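Local coordinates for protein probable zinc protease PqqL (Escherichia coli, PDB 6OFT) that probably cleaves peptides and proteins in the periplasm as a zinc-dependent endopeptidase of the M16 family, this chain being roughly its N-terminal half, at residues A[90-93]-A[94-97]; A[191-195]-A[196-200]; A[355-358]-A[359-363]. One frame throughout, in Å; residues are numbered along the deposited sequence.

Contact 1. Residues A[90-93]-A[94-97]; sequences YTSY and DETV
Tyr90 and Val97 form an antiparallel hydrogen-bonded pair, Tyr90 N to Val97 O at 3.0 Å and Val97 N to Tyr90 O at 2.9 Å, and Thr91 with Thr96 is the non-hydrogen-bonded pair that follows in this beta hairpin. Beyond it, Ser92 N gives an almost straight bond (177°) to Glu95 O and closes the turn. The Tyr90 ring swings back over the partner strand because CG sits between the backbone N and the carbonyl carbon (chi1 71°). Val97 CB rests over one ring face, 4.0 Å from its centroid, in a CH-pi contact, while Glu95 OE2 lies at the ring edge, in its plane, and accepts from Tyr90 OH at 2.7 Å; the hydroxyl meets it from above the carboxylate plane. A phenylalanine here would probably leave Glu95 OE2 without its phenolic donor. Ser92 OG accepts from Glu95 N at 3.2 Å, and a water bridges it to Glu95 OE2. Gln37 holds the other carboxylate oxygen of Glu95. Thr91 and Thr96 share the opposite face, which helix 52-59 covers; there Thr91 OG1 bonds to Glu57, the predicted proton acceptor. Strand 87-91 is outermost in its sheet, and strand 96-103 joins it to strand 31-38.

Contact 2. Residues A[191-195]-A[196-200]; sequences QRWYQ and PNNMT
An inverse gamma turn centred on Tyr194 breaks the chain away from helix 183-193, and Asn198, four residues further on, reaches back to the last turn of that helix. This is a helix-to-strand connection: a short 3-10 segment at Pro196 and Asn197 follows, and then strand 199-205 enters the sheet. With CG anti to the backbone N (chi1 -166°), the Asn198 amide is directed at the helix end, where ND2 donates to Trp193 O at 2.9 Å. The bond is nearly straight (171°), and the acceptor lies close to the amide plane. Thr40 takes a further bond from ND2, and Asn231 meets OD1, so both ends of this buried amide are engaged. Asn198 N also bonds to Gln195 O at 3.1 Å, approaching from above the carbonyl plane. On the other side of the connection the extended Met199 side chain lays its methyl against the turn, CE lying 3.9 Å from Tyr194 CB, while Tyr194 OH bonds to Tyr98 of the sheet. Gln195 runs beside the Pro196 ring, then bends at chi2 (-49°) back to the helix, where its NE2 donates in the carbonyl plane, on a lone pair, to Gln191 O at 2.9 Å.

Contact 3. Residues A[355-358]-A[359-363]; sequences LDDV and KSTRL
Thr361 OG1 lies 2.8 Å from Asp357 O and 3.1 Å from Val358 O, two backbone carbonyls of the preceding helical turn that are both within reach of its single proton. The hydroxyl is put there by a first torsion of 58°, which places OG1 between the backbone N and the carbonyl carbon. Ser360 adopts the same kind of rotamer, and its OG donates to Asp356 O at 3.2 Å; that carbonyl also accepts from Ser360 N, so one oxygen is gripped by both the backbone and the side chain of a single residue. Such hydroxyls folding back onto their own helix are a familiar feature of serine and threonine within helices. The regular i to i+4 ladder runs alongside, with Lys359 N on Leu355 O at 3.0 Å and Arg362 N on Val358 O at 3.1 Å.

Lys359 is fully extended beyond CG and passes across the Leu355 side chain, CE lying 3.9 Å from Leu355 CG. Its ammonium joins Asp356 OD1 through one bridging water rather than directly, NZ and OD1 being 5.4 Å apart, and it also donates to the carbonyls of Trp409 and Ile412. Val358 and Arg362 lie side by side, Val358 CG1 meeting Arg362 CD at 3.7 Å. Helix 352-371 turns this face toward helix 271-296: Val358 packs on Met282 and Leu286, and the Arg362 guanidinium bonds to Gln285 and Ser281. Leu363 leans on helix 398-408 and on Trp409, in the loop after it.

Contacts 1 and 2 bear on one six-stranded sheet, their centres about 13 Å apart, and they meet where Thr96 CG2 lies 3.5 Å from Tyr194 OH. Both stand close to the predicted catalytic glutamate, Glu57, whose side chain is about 3 Å from that of Thr91 and about 5 Å from that of Tyr194; the side chain of His54, a predicted zinc ligand, is about 4 Å from that of Thr91. The hairpin and the helix-to-strand connection thus both border the probable active site. Contact 3 is remote, its centre about 36 Å from that of contact 1 and about 43 Å from that of contact 2, and belongs to the helical packing away from that site.

Contact 1. Residues A[90-93]-A[94-97]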
# COMPACT_ATOMS: atom_id res chain seq x y z
N TYR A 90 -0.19 0.27 13.61
CA TYR A 90 -0.20 -0.86 12.70
C TYR A 90 1.21 -1.31 12.42
O TYR A 90 2.13 -0.49 12.46
CB TYR A 90 -0.96 -0.54 11.37
CG TYR A 90 -0.26 0.42 10.44
CD1 TYR A 90 0.75 -0.02 9.57
CD2 TYR A 90 -0.65 1.75 10.35
CE1 TYR A 90 1.40 0.86 8.71
CE2 TYR A 90 -0.03 2.63 9.46
CZ TYR A 90 0.98 2.18 8.63
OH TYR A 90 1.59 3.05 7.76
N THR A 91 1.37 -2.59 12.06
CA THR A 91 2.63 -3.19 11.66
C THR A 91 2.44 -3.80 10.29
O THR A 91 1.50 -4.58 10.08
CB THR A 91 3.12 -4.24 12.68
OG1 THR A 91 3.09 -3.67 13.98
CG2 THR A 91 4.53 -4.73 12.37
N SER A 92 3.31 -3.44 9.35
CA SER A 92 3.25 -4.01 8.01
C SER A 92 4.58 -4.71 7.75
O SER A 92 5.39 -4.86 8.67
CB SER A 92 2.98 -2.92 6.98
OG SER A 92 4.09 -2.03 6.87
N TYR A 93 4.82 -5.12 6.51
CA TYR A 93 6.09 -5.73 6.13
C TYR A 93 7.24 -4.73 6.28
O TYR A 93 8.33 -5.10 6.69
CB TYR A 93 6.02 -6.13 4.64
CG TYR A 93 5.03 -7.23 4.34
CD1 TYR A 93 5.35 -8.56 4.56
CD2 TYR A 93 3.79 -6.94 3.78
CE1 TYR A 93 4.45 -9.58 4.27
CE2 TYR A 93 2.87 -7.95 3.49
CZ TYR A 93 3.21 -9.27 3.72
OH TYR A 93 2.34 -10.28 3.42
N ASP A 94 6.98 -3.47 5.94
CA ASP A 94 7.96 -2.38 5.83
C ASP A 94 8.11 -1.44 7.01
O ASP A 94 9.12 -0.76 7.10
CB ASP A 94 7.61 -1.53 4.59
CG ASP A 94 7.28 -2.32 3.35
OD1 ASP A 94 8.14 -3.11 2.91
OD2 ASP A 94 6.17 -2.16 2.83
N GLU A 95 7.08 -1.33 7.86
CA GLU A 95 7.10 -0.35 8.94
C GLU A 95 6.15 -0.66 10.08
O GLU A 95 5.25 -1.51 9.95
CB GLU A 95 6.75 1.06 8.37
CG GLU A 95 5.38 1.10 7.71
CD GLU A 95 4.91 2.38 7.05
OE1 GLU A 95 5.61 3.42 7.15
OE2 GLU A 95 3.83 2.35 6.43
N THR A 96 6.32 0.11 11.17
CA THR A 96 5.45 0.10 12.34
C THR A 96 5.12 1.57 12.54
O THR A 96 6.03 2.40 12.58
CB THR A 96 6.14 -0.49 13.57
OG1 THR A 96 6.87 -1.66 13.21
CG2 THR A 96 5.15 -0.84 14.65
N VAL A 97 3.84 1.91 12.59
CA VAL A 97 3.43 3.31 12.72
C VAL A 97 2.48 3.48 13.90
O VAL A 97 1.55 2.68 14.06
CB VAL A 97 2.82 3.88 11.38
CG1 VAL A 97 2.41 5.35 11.53
CG2 VAL A 97 3.81 3.75 10.22
O HOH W 1 3.17 -0.06 5.16
O HOH W 2 3.92 -3.36 3.71

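Contact 2. Residues A[191-195]-A[196-200]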
# COMPACT_ATOMS: atom_id res chain seq x y z
N GLN A 191 15.02 -2.71 21.10
CA GLN A 191 16.26 -1.93 21.23
C GLN A 191 17.13 -1.99 19.95
O GLN A 191 17.85 -1.03 19.67
CB GLN A 191 17.03 -2.30 22.50
CG GLN A 191 16.21 -2.04 23.77
CD GLN A 191 16.97 -2.13 25.07
OE1 GLN A 191 16.91 -1.23 25.91
NE2 GLN A 191 17.69 -3.23 25.30
N ARG A 192 16.99 -3.05 19.15
CA ARG A 192 17.71 -3.22 17.88
C ARG A 192 17.21 -2.23 16.82
O ARG A 192 18.03 -1.65 16.09
CB ARG A 192 17.53 -4.67 17.36
CG ARG A 192 18.26 -4.99 16.04
CD ARG A 192 18.86 -6.39 15.98
NE ARG A 192 17.88 -7.44 16.24
CZ ARG A 192 17.93 -8.29 17.26
NH1 ARG A 192 18.95 -8.24 18.11
NH2 ARG A 192 16.99 -9.19 17.43
N TRP A 193 15.88 -2.06 16.70
CA TRP A 193 15.26 -1.27 15.64
C TRP A 193 14.69 0.08 16.07
O TRP A 193 14.57 0.97 15.21
CB TRP A 193 14.18 -2.11 14.94
CG TRP A 193 14.72 -3.39 14.37
CD1 TRP A 193 14.56 -4.65 14.88
CD2 TRP A 193 15.61 -3.52 13.25
NE1 TRP A 193 15.25 -5.56 14.12
CE2 TRP A 193 15.89 -4.90 13.10
CE3 TRP A 193 16.17 -2.61 12.33
CZ2 TRP A 193 16.72 -5.39 12.08
CZ3 TRP A 193 16.97 -3.11 11.31
CH2 TRP A 193 17.23 -4.48 11.19
N TYR A 194 14.29 0.24 17.35
CA TYR A 194 13.72 1.50 17.85
C TYR A 194 14.80 2.43 18.38
O TYR A 194 15.01 2.55 19.60
CB TYR A 194 12.60 1.28 18.90
CG TYR A 194 11.30 0.75 18.35
CD1 TYR A 194 11.25 -0.48 17.69
CD2 TYR A 194 10.10 1.42 18.58
CE1 TYR A 194 10.04 -0.99 17.21
CE2 TYR A 194 8.88 0.89 18.15
CZ TYR A 194 8.86 -0.32 17.47
OH TYR A 194 7.66 -0.82 17.01
N GLN A 195 15.53 3.03 17.45
CA GLN A 195 16.60 4.00 17.70
C GLN A 195 16.34 5.21 16.79
O GLN A 195 15.70 5.00 15.75
CB GLN A 195 18.01 3.38 17.51
CG GLN A 195 18.37 2.26 18.54
CD GLN A 195 18.13 2.58 20.01
OE1 GLN A 195 18.06 3.73 20.43
NE2 GLN A 195 18.00 1.56 20.86
N PRO A 196 16.72 6.46 17.19
CA PRO A 196 16.30 7.65 16.42
C PRO A 196 16.57 7.70 14.93
O PRO A 196 15.71 8.19 14.22
CB PRO A 196 17.02 8.81 17.14
CG PRO A 196 17.12 8.35 18.52
CD PRO A 196 17.40 6.87 18.44
N ASN A 197 17.71 7.18 14.44
CA ASN A 197 18.06 7.22 13.02
C ASN A 197 17.18 6.31 12.12
O ASN A 197 17.30 6.36 10.90
CB ASN A 197 19.56 6.93 12.83
CG ASN A 197 19.95 5.48 13.02
OD1 ASN A 197 19.35 4.74 13.81
ND2 ASN A 197 20.98 5.05 12.31
N ASN A 198 16.30 5.49 12.74
CA ASN A 198 15.37 4.62 12.04
C ASN A 198 13.94 5.15 12.27
O ASN A 198 12.96 4.44 12.01
CB ASN A 198 15.53 3.16 12.55
CG ASN A 198 14.86 2.12 11.68
OD1 ASN A 198 14.88 2.20 10.45
ND2 ASN A 198 14.25 1.13 12.30
N MET A 199 13.82 6.42 12.72
CA MET A 199 12.51 7.04 13.01
C MET A 199 12.25 8.35 12.30
O MET A 199 13.15 9.17 12.14
CB MET A 199 12.35 7.30 14.52
CG MET A 199 12.23 6.06 15.35
SD MET A 199 12.35 6.56 17.07
CE MET A 199 12.26 4.98 17.83
N THR A 200 10.98 8.54 11.91
CA THR A 200 10.47 9.76 11.32
C THR A 200 9.20 10.12 12.08
O THR A 200 8.30 9.29 12.19
CB THR A 200 10.21 9.60 9.81
OG1 THR A 200 11.43 9.23 9.17
CG2 THR A 200 9.67 10.88 9.19

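Contact 3. Residues A[355-358]-A[359-363]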
# COMPACT_ATOMS: atom_id res chain seq x y z
N LEU A 355 -5.83 8.00 -26.03
CA LEU A 355 -4.73 8.50 -25.20
C LEU A 355 -4.94 9.99 -24.86
O LEU A 355 -4.77 10.37 -23.71
CB LEU A 355 -3.35 8.26 -25.86
CG LEU A 355 -2.10 8.71 -25.04
CD1 LEU A 355 -2.06 8.07 -23.62
CD2 LEU A 355 -0.82 8.42 -25.81
N ASP A 356 -5.36 10.80 -25.86
CA ASP A 356 -5.67 12.22 -25.69
C ASP A 356 -6.79 12.44 -24.68
O ASP A 356 -6.73 13.40 -23.92
CB ASP A 356 -6.02 12.90 -27.03
CG ASP A 356 -4.85 13.26 -27.93
OD1 ASP A 356 -3.70 13.33 -27.42
OD2 ASP A 356 -5.07 13.47 -29.14
N ASP A 357 -7.80 11.55 -24.66
CA ASP A 357 -8.88 11.65 -23.67
C ASP A 357 -8.41 11.28 -22.25
O ASP A 357 -8.83 11.92 -21.31
CB ASP A 357 -10.10 10.80 -24.07
CG ASP A 357 -11.28 10.98 -23.14
OD1 ASP A 357 -11.84 12.10 -23.08
OD2 ASP A 357 -11.65 10.00 -22.46
N VAL A 358 -7.54 10.27 -22.10
CA VAL A 358 -7.00 9.88 -20.79
C VAL A 358 -6.19 11.05 -20.19
O VAL A 358 -6.46 11.46 -19.07
CB VAL A 358 -6.25 8.52 -20.83
CG1 VAL A 358 -5.17 8.42 -19.74
CG2 VAL A 358 -7.23 7.38 -20.69
N LYS A 359 -5.27 11.65 -20.99
CA LYS A 359 -4.46 12.79 -20.60
C LYS A 359 -5.30 14.03 -20.21
O LYS A 359 -5.14 14.52 -19.09
CB LYS A 359 -3.47 13.15 -21.71
CG LYS A 359 -2.35 12.13 -21.89
CD LYS A 359 -1.45 12.58 -23.01
CE LYS A 359 -0.29 11.64 -23.22
NZ LYS A 359 0.59 12.15 -24.30
N SER A 360 -6.20 14.49 -21.10
CA SER A 360 -7.06 15.66 -20.84
C SER A 360 -7.96 15.52 -19.61
O SER A 360 -8.12 16.51 -18.89
CB SER A 360 -7.89 16.02 -22.07
OG SER A 360 -8.91 15.08 -22.33
N THR A 361 -8.54 14.33 -19.35
CA THR A 361 -9.42 14.12 -18.18
C THR A 361 -8.62 14.04 -16.87
O THR A 361 -9.13 14.45 -15.82
CB THR A 361 -10.33 12.90 -18.36
OG1 THR A 361 -9.53 11.74 -18.59
CG2 THR A 361 -11.35 13.08 -19.46
N ARG A 362 -7.38 13.52 -16.94
CA ARG A 362 -6.47 13.44 -15.79
C ARG A 362 -5.95 14.83 -15.47
O ARG A 362 -5.94 15.21 -14.31
CB ARG A 362 -5.32 12.46 -16.05
CG ARG A 362 -5.68 11.01 -15.79
CD ARG A 362 -4.70 10.07 -16.46
NE ARG A 362 -3.48 9.91 -15.67
CZ ARG A 362 -3.01 8.75 -15.23
NH1 ARG A 362 -3.64 7.61 -15.50
NH2 ARG A 362 -1.89 8.71 -14.52
N LEU A 363 -5.57 15.62 -16.50
CA LEU A 363 -5.11 16.99 -16.31
C LEU A 363 -6.22 17.89 -15.75
O LEU A 363 -5.92 18.76 -14.93
CB LEU A 363 -4.54 17.60 -17.60
CG LEU A 363 -3.19 17.04 -18.09
CD1 LEU A 363 -2.90 17.52 -19.50
CD2 LEU A 363 -2.04 17.37 -17.12
O HOH W 3 -1.27 12.01 -26.65